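Local structure of peptidase S8 and S53, subtilisin, kexin, sedolisin (Mycobacterium smegmatis, 4KG7) at residues A[169-178]-A[201-212]; A[346-354]-A[365-376]. The protein is a mycosin, a subtilisin-like serine endopeptidase of the ESX-3 type VII secretion system that probably cleaves peptide bonds with a catalytic triad. All coordinates share one frame; numbering follows the deposited sequence.

How the contacts relate
Both contacts belong to one subtilisin-type alpha/beta fold, and they follow each other along the chain. Contact 1 pairs two central strands of the parallel sheet, each with the helix end that precedes it; contact 2 joins the last two helices of the chain near its C-terminus. Their centres lie 20 Å apart and their nearest atoms about 5 Å, without touching. Helix 341-350 links them: its first part meets Val-209 of contact 1, its last turn belongs to contact 2. Contact 1 is the one close to the predicted charge relay, the side chain of Asn-177 being about 5 Å from that of Asp-73, whereas contact 2 lies away from it.

Contact 1: residues A[169-178]-A[201-212]; sequences ADMGARVINI and YAALEKDAVIVA
Strands 175-178 and 209-212 pair in parallel at the centre of the subtilisin-type sheet, and the ends of the helices leading into them, at Ala-169 and Tyr-201, pack together as well. Val-175, Ile-176, Asn-177 and Ile-178 lie beside Val-209, Ile-210, Val-211 and Ala-212, the axes 4.6 Å apart. Ile-176 bonds to strand 209-212 through both its backbone polar atoms, N to Val-209 O (2.8 Å) and O from Val-211 N; bonds from Val-209 N to Arg-174 O and from Ile-178 N to Val-211 O continue the pattern. On one face, Ile-178 and Ile-210 run side by side, CD1 of the former 3.7 Å from CG2 of the latter. With CG1 beside its backbone N (chi1 -67°), Ile-176 extends CD1 to the methyls of Ala-208 (CB, 3.8 Å) and Ala-202. Ala-202 CB in turn meets Ala-169 CB at 3.8 Å, which brings the helix ends together.

Nearer the surface, Tyr-201 OH donates to the syn lone pair of Asp-170 OD1 (2.6 Å), which sits at the ring edge with the carboxylate plane 90° to the ring. Lys-206 CG, set beside its own backbone N, lies over one face of that ring toward its rim, and the chain then bends so that CE comes near Asp-170 OD1; NZ stays 4.2 Å from that oxygen, beyond a salt bridge. Arg-174 and Asp-207 do not pair directly: water 3 accepts from Arg-174 NH1 (2.8 Å) and bonds only weakly to Asp-207 OD2; the charged ends bond mainly elsewhere, Arg-174 to Gln-67 and the Pro-337 carbonyl, Asp-207 to Arg-333 in a salt bridge and to the Ala-341 amide.

Strand 68-73 flanks 175-178 and strand 259-265 flanks 209-213; helix 318-335 covers the face of Val-175 and Val-211, and helix 150-170 that of Ile-176 and Ile-178.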
loop_
_atom_site.group_PDB
_atom_site.type_symbol
_atom_site.label_atom_id
_atom_site.label_comp_id
_atom_site.label_asym_id
_atom_site.label_seq_id
_atom_site.Cartn_x
_atom_site.Cartn_y
_atom_site.Cartn_z
ATOM N N ALA A 169 -1.919 13.659 4.806
ATOM C CA ALA A 169 -1.587 14.816 3.956
ATOM C C ALA A 169 -1.308 16.025 4.797
ATOM O O ALA A 169 -0.326 16.741 4.557
ATOM C CB ALA A 169 -2.716 15.102 2.970
ATOM N N ASP A 170 -2.149 16.273 5.794
ATOM C CA ASP A 170 -1.986 17.463 6.630
ATOM C C ASP A 170 -0.769 17.390 7.514
ATOM O O ASP A 170 -0.249 18.436 7.900
ATOM C CB ASP A 170 -3.245 17.727 7.445
ATOM C CG ASP A 170 -4.349 18.275 6.612
ATOM O OD1 ASP A 170 -4.104 18.644 5.435
ATOM O OD2 ASP A 170 -5.483 18.367 7.126
ATOM N N MET A 171 -0.317 16.180 7.836
ATOM C CA MET A 171 0.965 15.977 8.552
ATOM C C MET A 171 2.213 16.140 7.662
ATOM O O MET A 171 3.345 16.030 8.161
ATOM C CB MET A 171 0.983 14.617 9.250
ATOM C CG MET A 171 0.047 14.551 10.448
ATOM S SD MET A 171 0.101 12.940 11.243
ATOM C CE MET A 171 1.631 13.065 12.151
ATOM N N GLY A 172 2.031 16.427 6.381
ATOM C CA GLY A 172 3.133 16.736 5.488
ATOM C C GLY A 172 3.650 15.565 4.663
ATOM O O GLY A 172 4.705 15.671 4.024
ATOM N N ALA A 173 2.939 14.452 4.662
ATOM C CA ALA A 173 3.327 13.331 3.838
ATOM C C ALA A 173 3.399 13.692 2.374
ATOM O O ALA A 173 2.433 14.229 1.827
ATOM C CB ALA A 173 2.361 12.171 4.012
ATOM N N ARG A 174 4.541 13.356 1.770
ATOM C CA ARG A 174 4.814 13.480 0.345
ATOM C C ARG A 174 4.365 12.256 -0.448
ATOM O O ARG A 174 4.109 12.336 -1.654
ATOM C CB ARG A 174 6.327 13.648 0.164
ATOM C CG ARG A 174 6.882 14.922 0.757
ATOM C CD ARG A 174 6.753 16.047 -0.249
ATOM N NE ARG A 174 7.894 16.039 -1.161
ATOM C CZ ARG A 174 8.011 16.752 -2.281
ATOM N NH1 ARG A 174 7.029 17.525 -2.708
ATOM N NH2 ARG A 174 9.131 16.655 -2.996
ATOM N N VAL A 175 4.339 11.111 0.220
ATOM C CA VAL A 175 3.893 9.842 -0.348
ATOM C C VAL A 175 3.004 9.251 0.719
ATOM O O VAL A 175 3.352 9.319 1.908
ATOM C CB VAL A 175 5.088 8.887 -0.649
ATOM C CG1 VAL A 175 4.606 7.577 -1.236
ATOM C CG2 VAL A 175 6.097 9.558 -1.581
ATOM N N ILE A 176 1.849 8.701 0.323
ATOM C CA ILE A 176 0.919 8.085 1.258
ATOM C C ILE A 176 0.702 6.651 0.760
ATOM O O ILE A 176 0.198 6.435 -0.354
ATOM C CB ILE A 176 -0.415 8.854 1.281
ATOM C CG1 ILE A 176 -0.208 10.244 1.872
ATOM C CG2 ILE A 176 -1.447 8.090 2.111
ATOM C CD1 ILE A 176 -1.406 11.182 1.760
ATOM N N ASN A 177 1.080 5.684 1.583
ATOM C CA ASN A 177 1.035 4.269 1.259
ATOM C C ASN A 177 -0.169 3.590 1.898
ATOM O O ASN A 177 -0.347 3.660 3.124
ATOM C CB ASN A 177 2.322 3.581 1.720
ATOM C CG ASN A 177 2.381 2.142 1.266
ATOM O OD1 ASN A 177 2.839 1.830 0.174
ATOM N ND2 ASN A 177 1.878 1.255 2.085
ATOM N N ILE A 178 -0.966 2.923 1.064
ATOM C CA ILE A 178 -2.172 2.239 1.498
ATOM C C ILE A 178 -2.071 0.793 1.014
ATOM O O ILE A 178 -2.544 0.432 -0.062
ATOM C CB ILE A 178 -3.447 2.941 0.979
ATOM C CG1 ILE A 178 -3.435 4.441 1.293
ATOM C CG2 ILE A 178 -4.709 2.277 1.511
ATOM C CD1 ILE A 178 -4.495 5.262 0.592
ATOM N N TYR A 201 -8.231 15.738 -2.263
ATOM C CA TYR A 201 -7.566 16.733 -1.410
ATOM C C TYR A 201 -6.095 16.430 -1.212
ATOM O O TYR A 201 -5.207 17.274 -1.400
ATOM C CB TYR A 201 -8.289 16.810 -0.076
ATOM C CG TYR A 201 -7.603 17.647 0.978
ATOM C CD1 TYR A 201 -7.624 19.019 0.913
ATOM C CD2 TYR A 201 -6.900 17.048 2.008
ATOM C CE1 TYR A 201 -6.990 19.783 1.870
ATOM C CE2 TYR A 201 -6.278 17.790 2.999
ATOM C CZ TYR A 201 -6.305 19.171 2.909
ATOM O OH TYR A 201 -5.723 19.972 3.848
ATOM N N ALA A 202 -5.813 15.179 -0.870
ATOM C CA ALA A 202 -4.445 14.772 -0.598
ATOM C C ALA A 202 -3.601 14.783 -1.865
ATOM O O ALA A 202 -2.450 15.177 -1.823
ATOM C CB ALA A 202 -4.402 13.396 0.064
ATOM N N ALA A 203 -4.180 14.333 -2.986
ATOM C CA ALA A 203 -3.393 14.199 -4.221
ATOM C C ALA A 203 -3.158 15.505 -4.946
ATOM O O ALA A 203 -2.098 15.655 -5.526
ATOM C CB ALA A 203 -4.012 13.197 -5.162
ATOM N N LEU A 204 -4.110 16.423 -4.891
ATOM C CA LEU A 204 -4.016 17.675 -5.652
ATOM C C LEU A 204 -3.615 18.846 -4.743
ATOM O O LEU A 204 -2.459 19.311 -4.779
ATOM C CB LEU A 204 -5.326 17.912 -6.435
ATOM C CG LEU A 204 -5.670 16.859 -7.495
ATOM C CD1 LEU A 204 -6.843 17.355 -8.331
ATOM C CD2 LEU A 204 -4.496 16.474 -8.360
ATOM N N GLU A 205 -4.503 19.264 -3.849
ATOM C CA GLU A 205 -4.207 20.407 -3.009
ATOM C C GLU A 205 -2.965 20.166 -2.170
ATOM O O GLU A 205 -2.124 21.073 -2.045
ATOM C CB GLU A 205 -5.365 20.731 -2.086
ATOM C CG GLU A 205 -5.056 21.907 -1.167
ATOM C CD GLU A 205 -6.252 22.462 -0.430
ATOM O OE1 GLU A 205 -7.402 22.190 -0.840
ATOM O OE2 GLU A 205 -6.044 23.213 0.563
ATOM N N LYS A 206 -2.824 18.961 -1.597
ATOM C CA LYS A 206 -1.652 18.674 -0.774
ATOM C C LYS A 206 -0.528 17.991 -1.554
ATOM O O LYS A 206 0.542 17.764 -0.999
ATOM C CB LYS A 206 -2.024 17.871 0.459
ATOM C CG LYS A 206 -3.103 18.519 1.343
ATOM C CD LYS A 206 -2.711 19.870 1.906
ATOM C CE LYS A 206 -1.560 19.769 2.884
ATOM N NZ LYS A 206 -1.221 21.092 3.513
ATOM N N ASP A 207 -0.774 17.666 -2.817
ATOM C CA ASP A 207 0.281 17.238 -3.736
ATOM C C ASP A 207 0.992 15.970 -3.294
ATOM O O ASP A 207 2.192 15.806 -3.545
ATOM C CB ASP A 207 1.313 18.365 -3.961
ATOM C CG ASP A 207 2.253 18.083 -5.148
ATOM O OD1 ASP A 207 1.764 17.701 -6.220
ATOM O OD2 ASP A 207 3.477 18.284 -4.987
ATOM N N ALA A 208 0.257 15.045 -2.670
ATOM C CA ALA A 208 0.841 13.770 -2.236
ATOM C C ALA A 208 0.681 12.694 -3.290
ATOM O O ALA A 208 -0.378 12.604 -3.905
ATOM C CB ALA A 208 0.192 13.320 -0.940
ATOM N N VAL A 209 1.729 11.893 -3.484
ATOM C CA VAL A 209 1.621 10.684 -4.277
ATOM C C VAL A 209 0.994 9.591 -3.401
ATOM O O VAL A 209 1.563 9.199 -2.382
ATOM C CB VAL A 209 3.003 10.209 -4.766
ATOM C CG1 VAL A 209 2.879 8.863 -5.468
ATOM C CG2 VAL A 209 3.584 11.228 -5.719
ATOM N N ILE A 210 -0.169 9.099 -3.822
ATOM C CA ILE A 210 -0.895 8.100 -3.061
ATOM C C ILE A 210 -0.754 6.775 -3.801
ATOM O O ILE A 210 -1.056 6.673 -4.984
ATOM C CB ILE A 210 -2.389 8.438 -2.913
ATOM C CG1 ILE A 210 -2.615 9.855 -2.324
ATOM C CG2 ILE A 210 -3.111 7.385 -2.073
ATOM C CD1 ILE A 210 -4.059 10.297 -2.419
ATOM N N VAL A 211 -0.267 5.796 -3.088
ATOM C CA VAL A 211 0.019 4.467 -3.618
ATOM C C VAL A 211 -0.817 3.459 -2.857
ATOM O O VAL A 211 -0.798 3.444 -1.628
ATOM C CB VAL A 211 1.536 4.117 -3.442
ATOM C CG1 VAL A 211 1.878 2.754 -4.005
ATOM C CG2 VAL A 211 2.405 5.174 -4.089
ATOM N N ALA A 212 -1.513 2.589 -3.597
ATOM C CA ALA A 212 -2.412 1.591 -3.004
ATOM C C ALA A 212 -2.171 0.210 -3.588
ATOM O O ALA A 212 -1.963 0.062 -4.792
ATOM C CB ALA A 212 -3.876 2.005 -3.224
HETATM O O HOH W 1 1.031 19.630 5.277
HETATM O O HOH W 2 2.771 16.209 -0.526
HETATM O O HOH W 3 4.428 17.723 -1.809
#

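Contact 2: residues A[346-354]-A[365-376]; sequences HRLTTTAQG and AGMVDPVAALTW
Helices 346-350 and 370-375 cross at 131° with their axes 8.7 Å apart, and the loops beside them meet through bonds from Gln-353 N to Met-367 O (2.9 Å) and, weakly, from Gly-354 N to Ala-365 O. Arg-347 reaches the C-terminal end of helix 370-375. Its chain, extended as far as CD, bends at chi3 (-81°), which brings NH1 to Ala-373 O (2.7 Å), in the guanidinium plane, and NH1 and NH2 together end-on to Trp-376 O. NH1 thus serves two carbonyls, one in the last turn and one just past it, where the helix dipole would probably favour a positive charge. Trp-376 CE3 stands over the centre of one guanidinium face, 3.7 Å from Arg-347 CZ, with the planes tilted 62° apart; Phe-336, outside these segments, makes a cation-pi contact with the arginine.

Beyond the arginine, CH2 of Trp-376 meets the His-346 ring at the edge. Thr-351 fits between the helices: its CG2 touches Trp-376 CB (3.6 Å), and its OG1 donates to Arg-347 O while lying 3.4 Å from Ala-373 CB. Water 4 joins Leu-348 O and Thr-351 OG1 to Asp-369 N, and water 5 connects Thr-351 O to Asp-369 OD2. Asp-369 is the N-cap of helix 370-375, its OD1 accepting from Ala-372 N (3.2 Å). Deeper in, Leu-348 CD2 packs on Val-368 and Ala-373.

The arrangement is the packing of the last two helices of the chain at the C-terminal end of the subtilase fold, where Leu-348 and Val-368 both rest on Val-328 of helix 318-335 and Ile-283 of edge strand 281-286.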
loop_
_atom_site.group_PDB
_atom_site.type_symbol
_atom_site.label_atom_id
_atom_site.label_comp_id
_atom_site.label_asym_id
_atom_site.label_seq_id
_atom_site.Cartn_x
_atom_site.Cartn_y
_atom_site.Cartn_z
ATOM N N HIS A 346 3.635 9.977 -13.375
ATOM C CA HIS A 346 3.974 9.835 -14.791
ATOM C C HIS A 346 5.378 9.265 -14.970
ATOM O O HIS A 346 5.610 8.382 -15.792
ATOM C CB HIS A 346 3.863 11.207 -15.477
ATOM C CG HIS A 346 4.242 11.203 -16.925
ATOM N ND1 HIS A 346 3.368 10.844 -17.931
ATOM C CD2 HIS A 346 5.407 11.512 -17.533
ATOM C CE1 HIS A 346 3.974 10.968 -19.097
ATOM N NE2 HIS A 346 5.220 11.335 -18.882
ATOM N N ARG A 347 6.318 9.759 -14.198
ATOM C CA ARG A 347 7.687 9.288 -14.279
ATOM C C ARG A 347 7.768 7.791 -13.908
ATOM O O ARG A 347 8.506 7.017 -14.513
ATOM C CB ARG A 347 8.519 10.163 -13.355
ATOM C CG ARG A 347 9.973 9.815 -13.225
ATOM C CD ARG A 347 10.705 10.953 -12.534
ATOM N NE ARG A 347 11.028 12.044 -13.451
ATOM C CZ ARG A 347 12.140 12.138 -14.178
ATOM N NH1 ARG A 347 13.082 11.192 -14.135
ATOM N NH2 ARG A 347 12.298 13.184 -14.975
ATOM N N LEU A 348 7.035 7.397 -12.864
ATOM C CA LEU A 348 7.066 6.010 -12.425
ATOM C C LEU A 348 6.471 5.111 -13.490
ATOM O O LEU A 348 7.013 4.029 -13.800
ATOM C CB LEU A 348 6.297 5.879 -11.124
ATOM C CG LEU A 348 6.964 6.510 -9.895
ATOM C CD1 LEU A 348 6.028 6.464 -8.719
ATOM C CD2 LEU A 348 8.272 5.820 -9.547
ATOM N N THR A 349 5.321 5.502 -14.028
ATOM C CA THR A 349 4.650 4.616 -14.987
ATOM C C THR A 349 5.327 4.627 -16.358
ATOM O O THR A 349 5.439 3.592 -16.996
ATOM C CB THR A 349 3.156 4.913 -15.140
ATOM O OG1 THR A 349 2.979 6.262 -15.605
ATOM C CG2 THR A 349 2.415 4.726 -13.847
ATOM N N THR A 350 5.795 5.776 -16.816
ATOM C CA THR A 350 6.360 5.847 -18.175
ATOM C C THR A 350 7.705 5.137 -18.260
ATOM O O THR A 350 8.138 4.755 -19.356
ATOM C CB THR A 350 6.503 7.308 -18.636
ATOM O OG1 THR A 350 7.466 7.978 -17.844
ATOM C CG2 THR A 350 5.215 8.017 -18.540
ATOM N N THR A 351 8.353 4.910 -17.114
ATOM C CA THR A 351 9.660 4.224 -17.087
ATOM C C THR A 351 9.586 2.782 -16.593
ATOM O O THR A 351 10.606 2.118 -16.484
ATOM C CB THR A 351 10.700 4.970 -16.217
ATOM O OG1 THR A 351 10.282 5.003 -14.839
ATOM C CG2 THR A 351 10.908 6.393 -16.717
ATOM N N ALA A 352 8.388 2.296 -16.327
ATOM C CA ALA A 352 8.232 0.911 -15.851
ATOM C C ALA A 352 8.539 -0.067 -17.002
ATOM O O ALA A 352 8.571 0.328 -18.186
ATOM C CB ALA A 352 6.834 0.709 -15.299
ATOM N N GLN A 353 8.734 -1.337 -16.648
ATOM C CA GLN A 353 9.301 -2.315 -17.588
ATOM C C GLN A 353 8.415 -2.624 -18.764
ATOM O O GLN A 353 8.922 -2.955 -19.835
ATOM C CB GLN A 353 9.762 -3.571 -16.842
ATOM C CG GLN A 353 10.913 -3.174 -15.928
ATOM C CD GLN A 353 11.815 -4.289 -15.454
ATOM O OE1 GLN A 353 11.509 -5.467 -15.591
ATOM N NE2 GLN A 353 12.965 -3.901 -14.900
ATOM N N GLY A 354 7.109 -2.446 -18.607
ATOM C CA GLY A 354 6.159 -2.680 -19.690
ATOM C C GLY A 354 5.473 -1.419 -20.206
ATOM O O GLY A 354 4.370 -1.481 -20.756
ATOM N N ALA A 365 1.527 -0.551 -16.129
ATOM C CA ALA A 365 2.704 -0.319 -16.966
ATOM C C ALA A 365 3.854 -1.297 -16.692
ATOM O O ALA A 365 4.920 -1.196 -17.303
ATOM C CB ALA A 365 3.164 1.137 -16.806
ATOM N N GLY A 366 3.651 -2.257 -15.806
ATOM C CA GLY A 366 4.668 -3.286 -15.537
ATOM C C GLY A 366 5.485 -2.977 -14.305
ATOM O O GLY A 366 5.191 -2.019 -13.561
ATOM N N MET A 367 6.526 -3.776 -14.076
ATOM C CA MET A 367 7.338 -3.626 -12.867
ATOM C C MET A 367 8.035 -2.268 -12.859
ATOM O O MET A 367 8.662 -1.853 -13.836
ATOM C CB MET A 367 8.387 -4.739 -12.719
ATOM C CG MET A 367 9.125 -4.732 -11.373
ATOM S SD MET A 367 10.116 -6.230 -11.263
ATOM C CE MET A 367 11.180 -6.175 -12.690
ATOM N N VAL A 368 7.920 -1.587 -11.733
ATOM C CA VAL A 368 8.609 -0.322 -11.518
ATOM C C VAL A 368 10.094 -0.509 -11.749
ATOM O O VAL A 368 10.672 -1.574 -11.447
ATOM C CB VAL A 368 8.309 0.200 -10.086
ATOM C CG1 VAL A 368 8.885 -0.699 -8.995
ATOM C CG2 VAL A 368 8.722 1.647 -9.892
ATOM N N ASP A 369 10.723 0.533 -12.287
ATOM C CA ASP A 369 12.143 0.487 -12.627
ATOM C C ASP A 369 12.794 1.707 -11.992
ATOM O O ASP A 369 12.833 2.781 -12.608
ATOM C CB ASP A 369 12.351 0.456 -14.140
ATOM C CG ASP A 369 13.803 0.264 -14.542
ATOM O OD1 ASP A 369 14.725 0.650 -13.774
ATOM O OD2 ASP A 369 14.027 -0.218 -15.682
ATOM N N PRO A 370 13.287 1.553 -10.749
ATOM C CA PRO A 370 13.773 2.699 -10.012
ATOM C C PRO A 370 14.889 3.488 -10.696
ATOM O O PRO A 370 14.833 4.710 -10.733
ATOM C CB PRO A 370 14.262 2.089 -8.693
ATOM C CG PRO A 370 13.428 0.899 -8.528
ATOM C CD PRO A 370 13.191 0.354 -9.890
ATOM N N VAL A 371 15.886 2.816 -11.263
ATOM C CA VAL A 371 16.994 3.537 -11.893
ATOM C C VAL A 371 16.504 4.319 -13.115
ATOM O O VAL A 371 16.880 5.473 -13.334
ATOM C CB VAL A 371 18.169 2.605 -12.229
ATOM C CG1 VAL A 371 19.157 3.307 -13.123
ATOM C CG2 VAL A 371 18.829 2.104 -10.948
ATOM N N ALA A 372 15.629 3.699 -13.896
ATOM C CA ALA A 372 15.058 4.388 -15.062
ATOM C C ALA A 372 14.259 5.612 -14.612
ATOM O O ALA A 372 14.348 6.684 -15.211
ATOM C CB ALA A 372 14.189 3.450 -15.855
ATOM N N ALA A 373 13.477 5.455 -13.543
ATOM C CA ALA A 373 12.683 6.575 -13.021
ATOM C C ALA A 373 13.561 7.717 -12.525
ATOM O O ALA A 373 13.218 8.907 -12.653
ATOM C CB ALA A 373 11.744 6.099 -11.925
ATOM N N LEU A 374 14.722 7.365 -11.990
ATOM C CA LEU A 374 15.618 8.340 -11.425
ATOM C C LEU A 374 16.497 9.008 -12.459
ATOM O O LEU A 374 17.111 10.011 -12.158
ATOM C CB LEU A 374 16.473 7.688 -10.329
ATOM C CG LEU A 374 15.657 7.398 -9.056
ATOM C CD1 LEU A 374 16.344 6.342 -8.213
ATOM C CD2 LEU A 374 15.400 8.645 -8.224
ATOM N N THR A 375 16.559 8.467 -13.672
ATOM C CA THR A 375 17.441 9.028 -14.696
ATOM C C THR A 375 16.747 9.517 -15.972
ATOM O O THR A 375 17.393 10.115 -16.843
ATOM C CB THR A 375 18.501 7.997 -15.083
ATOM O OG1 THR A 375 17.866 6.823 -15.571
ATOM C CG2 THR A 375 19.358 7.640 -13.890
ATOM N N TRP A 376 15.453 9.265 -16.101
ATOM C CA TRP A 376 14.705 9.667 -17.288
ATOM C C TRP A 376 14.671 11.187 -17.459
ATOM O O TRP A 376 14.570 11.933 -16.486
ATOM C CB TRP A 376 13.280 9.115 -17.194
ATOM C CG TRP A 376 12.390 9.441 -18.360
ATOM C CD1 TRP A 376 12.491 8.963 -19.638
ATOM C CD2 TRP A 376 11.237 10.292 -18.337
ATOM N NE1 TRP A 376 11.475 9.479 -20.419
ATOM C CE2 TRP A 376 10.695 10.301 -19.644
ATOM C CE3 TRP A 376 10.616 11.057 -17.338
ATOM C CZ2 TRP A 376 9.558 11.046 -19.981
ATOM C CZ3 TRP A 376 9.480 11.789 -17.664
ATOM C CH2 TRP A 376 8.965 11.781 -18.981
HETATM O O HOH W 4 9.485 2.912 -13.107
HETATM O O HOH W 5 12.218 0.327 -17.667
#